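Local coordinates for ancylostoma secreted protein 1 (Necator americanus, PDB 3NT8) that is a secreted two-CAP-domain protein of the CRISP family, probably associated with the transition of infective hookworm larvae to parasitism, at residues 337-349 / 391-403. Sequence-based numbering, arbitrary orientation.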
loop_
_atom_site.group_PDB
_atom_site.type_symbol
_atom_site.label_atom_id
_atom_site.label_comp_id
_atom_site.label_asym_id
_atom_site.label_seq_id
_atom_site.Cartn_x
_atom_site.Cartn_y
_atom_site.Cartn_z
ATOM N N GLY A 337 9.456 17.612 4.564
ATOM C CA GLY A 337 8.862 18.906 4.731
ATOM C C GLY A 337 9.192 19.862 3.602
ATOM O O GLY A 337 10.168 19.675 2.896
ATOM N N VAL A 338 8.383 20.909 3.490
ATOM C CA VAL A 338 8.571 21.997 2.528
ATOM C C VAL A 338 8.725 23.369 3.240
ATOM O O VAL A 338 9.638 24.137 2.927
ATOM C CB VAL A 338 7.415 22.076 1.527
ATOM C CG1 VAL A 338 7.493 23.373 0.736
ATOM C CG2 VAL A 338 7.461 20.854 0.544
ATOM N N GLY A 339 7.813 23.678 4.156
ATOM C CA GLY A 339 7.838 24.942 4.896
ATOM C C GLY A 339 6.736 25.890 4.389
ATOM O O GLY A 339 6.120 25.595 3.390
ATOM N N PRO A 340 6.478 27.003 5.100
ATOM C CA PRO A 340 5.389 27.913 4.822
ATOM C C PRO A 340 5.587 28.755 3.548
ATOM O O PRO A 340 4.613 29.244 3.001
ATOM C CB PRO A 340 5.372 28.830 6.093
ATOM C CG PRO A 340 6.751 28.714 6.643
ATOM C CD PRO A 340 7.102 27.306 6.406
ATOM N N SER A 341 6.815 28.968 3.090
ATOM C CA SER A 341 7.013 29.713 1.809
ATOM C C SER A 341 6.516 28.844 0.642
ATOM O O SER A 341 6.170 29.371 -0.446
ATOM C CB SER A 341 8.509 30.086 1.546
ATOM O OG SER A 341 9.329 28.946 1.308
ATOM N N ASN A 342 6.442 27.526 0.855
ATOM C CA ASN A 342 5.992 26.621 -0.218
ATOM C C ASN A 342 6.849 26.597 -1.496
ATOM O O ASN A 342 6.418 26.133 -2.540
ATOM C CB ASN A 342 4.533 26.889 -0.535
ATOM C CG ASN A 342 3.801 25.673 -1.041
ATOM O OD1 ASN A 342 4.104 24.548 -0.672
ATOM N ND2 ASN A 342 2.835 25.903 -1.901
ATOM N N VAL A 343 8.086 27.067 -1.415
ATOM C CA VAL A 343 8.936 27.155 -2.589
ATOM C C VAL A 343 9.842 25.903 -2.708
ATOM O O VAL A 343 10.499 25.495 -1.738
ATOM C CB VAL A 343 9.846 28.408 -2.551
ATOM C CG1 VAL A 343 10.615 28.530 -3.880
ATOM C CG2 VAL A 343 9.044 29.692 -2.300
ATOM N N LEU A 344 9.920 25.349 -3.910
ATOM C CA LEU A 344 10.828 24.293 -4.187
ATOM C C LEU A 344 12.222 24.837 -4.475
ATOM O O LEU A 344 12.510 25.251 -5.625
ATOM C CB LEU A 344 10.302 23.408 -5.347
ATOM C CG LEU A 344 11.208 22.269 -5.806
ATOM C CD1 LEU A 344 11.378 21.180 -4.731
ATOM C CD2 LEU A 344 10.731 21.606 -7.083
ATOM N N THR A 345 13.063 24.831 -3.431
ATOM C CA THR A 345 14.401 25.396 -3.489
ATOM C C THR A 345 15.480 24.324 -3.613
ATOM O O THR A 345 15.253 23.126 -3.318
ATOM C CB THR A 345 14.768 26.342 -2.306
ATOM O OG1 THR A 345 14.883 25.588 -1.103
ATOM C CG2 THR A 345 13.744 27.420 -2.135
ATOM N N THR A 346 16.642 24.751 -4.116
ATOM C CA THR A 346 17.786 23.869 -4.246
ATOM C C THR A 346 18.273 23.511 -2.837
ATOM O O THR A 346 18.750 22.406 -2.634
ATOM C CB THR A 346 18.935 24.461 -5.190
ATOM O OG1 THR A 346 19.495 25.642 -4.623
ATOM C CG2 THR A 346 18.366 24.834 -6.548
ATOM N N ALA A 347 18.099 24.425 -1.869
ATOM C CA ALA A 347 18.417 24.173 -0.460
ATOM C C ALA A 347 17.605 23.017 0.153
ATOM O O ALA A 347 18.188 22.176 0.884
ATOM C CB ALA A 347 18.274 25.444 0.386
ATOM N N LEU A 348 16.292 22.975 -0.127
ATOM C CA LEU A 348 15.440 21.836 0.316
ATOM C C LEU A 348 15.683 20.572 -0.481
ATOM O O LEU A 348 15.504 19.466 0.029
ATOM C CB LEU A 348 13.946 22.149 0.207
ATOM C CG LEU A 348 13.283 23.079 1.199
ATOM C CD1 LEU A 348 11.937 23.359 0.616
ATOM C CD2 LEU A 348 13.114 22.492 2.572
ATOM N N TRP A 349 16.011 20.742 -1.754
ATOM C CA TRP A 349 16.304 19.613 -2.665
ATOM C C TRP A 349 17.572 18.868 -2.211
ATOM O O TRP A 349 17.586 17.628 -2.054
ATOM C CB TRP A 349 16.515 20.121 -4.101
ATOM C CG TRP A 349 16.551 19.008 -5.105
ATOM C CD1 TRP A 349 17.620 18.198 -5.395
ATOM C CD2 TRP A 349 15.459 18.555 -5.931
ATOM N NE1 TRP A 349 17.264 17.282 -6.351
ATOM C CE2 TRP A 349 15.944 17.473 -6.697
ATOM C CE3 TRP A 349 14.119 18.942 -6.073
ATOM C CZ2 TRP A 349 15.143 16.783 -7.612
ATOM C CZ3 TRP A 349 13.337 18.270 -6.983
ATOM C CH2 TRP A 349 13.848 17.201 -7.738
ATOM N N GLY A 391 5.539 20.038 -13.346
ATOM C CA GLY A 391 5.966 21.073 -12.406
ATOM C C GLY A 391 7.429 20.951 -12.058
ATOM O O GLY A 391 8.270 20.820 -12.933
ATOM N N ASN A 392 7.746 21.068 -10.777
ATOM C CA ASN A 392 9.108 20.963 -10.295
ATOM C C ASN A 392 10.006 22.003 -10.970
ATOM O O ASN A 392 11.207 21.762 -11.251
ATOM C CB ASN A 392 9.681 19.540 -10.383
ATOM C CG ASN A 392 9.057 18.584 -9.371
ATOM O OD1 ASN A 392 8.027 18.867 -8.776
ATOM N ND2 ASN A 392 9.666 17.449 -9.195
ATOM N N TYR A 393 9.448 23.176 -11.175
ATOM C CA TYR A 393 10.263 24.316 -11.511
ATOM C C TYR A 393 11.054 24.781 -10.271
ATOM O O TYR A 393 10.444 25.198 -9.286
ATOM C CB TYR A 393 9.354 25.461 -12.006
ATOM C CG TYR A 393 8.363 25.123 -13.090
ATOM C CD1 TYR A 393 8.770 24.456 -14.236
ATOM C CD2 TYR A 393 7.022 25.558 -13.010
ATOM C CE1 TYR A 393 7.917 24.189 -15.254
ATOM C CE2 TYR A 393 6.130 25.290 -14.023
ATOM C CZ TYR A 393 6.597 24.586 -15.156
ATOM O OH TYR A 393 5.782 24.276 -16.210
ATOM N N MET A 394 12.389 24.732 -10.350
ATOM C CA MET A 394 13.279 25.107 -9.239
ATOM C C MET A 394 13.246 26.594 -8.971
ATOM O O MET A 394 13.506 27.416 -9.863
ATOM C CB MET A 394 14.736 24.676 -9.470
ATOM C CG MET A 394 14.964 23.186 -9.550
ATOM S SD MET A 394 14.370 22.207 -8.128
ATOM C CE MET A 394 15.398 22.882 -6.848
ATOM N N GLY A 395 12.924 26.906 -7.721
ATOM C CA GLY A 395 12.811 28.271 -7.240
ATOM C C GLY A 395 11.381 28.778 -7.303
ATOM O O GLY A 395 11.124 29.951 -6.968
ATOM N N HIS A 396 10.448 27.916 -7.730
ATOM C CA HIS A 396 9.026 28.331 -7.874
ATOM C C HIS A 396 8.167 27.705 -6.773
ATOM O O HIS A 396 8.521 26.633 -6.246
ATOM C CB HIS A 396 8.505 27.863 -9.217
ATOM C CG HIS A 396 7.244 28.535 -9.664
ATOM N ND1 HIS A 396 6.007 28.203 -9.152
ATOM C CD2 HIS A 396 7.021 29.478 -10.620
ATOM C CE1 HIS A 396 5.078 28.922 -9.757
ATOM N NE2 HIS A 396 5.665 29.701 -10.651
ATOM N N VAL A 397 7.080 28.382 -6.376
ATOM C CA VAL A 397 6.155 27.811 -5.425
ATOM C C VAL A 397 5.489 26.545 -6.019
ATOM O O VAL A 397 5.280 26.443 -7.224
ATOM C CB VAL A 397 5.089 28.802 -4.981
ATOM C CG1 VAL A 397 5.705 30.001 -4.160
ATOM C CG2 VAL A 397 4.379 29.253 -6.147
ATOM N N ILE A 398 5.203 25.565 -5.161
ATOM C CA ILE A 398 4.578 24.317 -5.607
ATOM C C ILE A 398 3.123 24.641 -5.979
ATOM O O ILE A 398 2.573 24.113 -6.953
ATOM C CB ILE A 398 4.629 23.212 -4.529
ATOM C CG1 ILE A 398 6.048 22.935 -4.069
ATOM C CG2 ILE A 398 3.911 21.909 -4.989
ATOM C CD1 ILE A 398 6.082 22.391 -2.633
ATOM N N TYR A 399 2.498 25.494 -5.196
ATOM C CA TYR A 399 1.135 25.963 -5.521
ATOM C C TYR A 399 0.953 27.380 -4.969
ATOM O O TYR A 399 1.617 27.770 -3.954
ATOM C CB TYR A 399 0.052 25.009 -5.010
ATOM C CG TYR A 399 0.112 24.606 -3.543
ATOM C CD1 TYR A 399 -0.347 25.473 -2.536
ATOM C CD2 TYR A 399 0.583 23.359 -3.187
ATOM C CE1 TYR A 399 -0.322 25.125 -1.224
ATOM C CE2 TYR A 399 0.602 22.957 -1.867
ATOM C CZ TYR A 399 0.150 23.870 -0.884
ATOM O OH TYR A 399 0.145 23.565 0.425
ATOM N N THR A 400 0.097 28.165 -5.649
ATOM C CA THR A 400 -0.196 29.543 -5.239
ATOM C C THR A 400 -1.054 29.483 -3.979
ATOM O O THR A 400 -2.093 28.763 -3.907
ATOM C CB THR A 400 -1.008 30.295 -6.311
ATOM O OG1 THR A 400 -0.272 30.287 -7.529
ATOM C CG2 THR A 400 -1.256 31.797 -5.872
ATOM N N MET A 401 -0.645 30.283 -3.029
ATOM C CA MET A 401 -1.166 30.271 -1.711
ATOM C C MET A 401 -2.293 31.285 -1.477
ATOM O O MET A 401 -2.212 32.472 -1.881
ATOM C CB MET A 401 0.015 30.467 -0.711
ATOM C CG MET A 401 0.913 29.270 -0.531
ATOM S SD MET A 401 2.299 29.647 0.541
ATOM C CE MET A 401 3.294 30.575 -0.656
ATOM N N GLY A 402 -3.366 30.802 -0.865
ATOM C CA GLY A 402 -4.554 31.665 -0.592
ATOM C C GLY A 402 -5.795 30.820 -0.318
ATOM O O GLY A 402 -5.730 29.601 -0.259
ATOM N N GLN A 403 -6.927 31.457 -0.142
ATOM C CA GLN A 403 -8.131 30.718 0.206
ATOM C C GLN A 403 -8.574 29.847 -0.987
ATOM O O GLN A 403 -8.456 30.271 -2.126
ATOM C CB GLN A 403 -9.235 31.670 0.652
ATOM C CG GLN A 403 -8.972 32.382 2.007
ATOM C CD GLN A 403 -8.942 31.410 3.203
ATOM O OE1 GLN A 403 -9.769 30.503 3.305
ATOM N NE2 GLN A 403 -8.008 31.623 4.121
#
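Asn342 points ND2 at one face of the Tyr399 ring, 3.1 Å above the plane and over its centre, the amide tilted 60° from the ring. With CG anti to the backbone N (chi1 -151°), ND2 reaches Tyr399 O in a weak hydrogen bond of 3.0 Å. Against the second flat group, Trp349, comes the Met394 sulfur, an oblique Met-aromatic contact with SD 3.9 Å from CE3. At the edge of that indole lie Leu344 CD1, in the ring plane, and Asn392 ND2, near it; Asn392 ND2 donates to Gly357 O, while OD1 hydrogen-bonds Thr360 OG1. Bends at chi2 and chi3 curl Met394 back so that SD also meets Leu344 CD2 and CE rests against Thr346 CG2.

Between the two aromatic ends the backbones run briefly antiparallel: Ile398 N donates to Asn342 O, Leu344 N to His396 O, and Gly395 N to Leu344 O at 2.7 Å. Val343 and Val397 form a single non-hydrogen-bonded beta bridge, and Val343 CG2 packs on Val397 CG1 at 3.8 Å. Val338 and Ile398 meet tip to tip, CG1 to CD1.

The contact ties the loop leading into helix 346-349, N-capped by Thr345 OG1, to the chain following strand 381-388 in the second CAP domain. Helix 357-363 touches both sides, through Val338 on Tyr359 and Ile398 on Ala363, while Tyr399 OH hydrogen-bonds Pro266 O in a neighbouring loop.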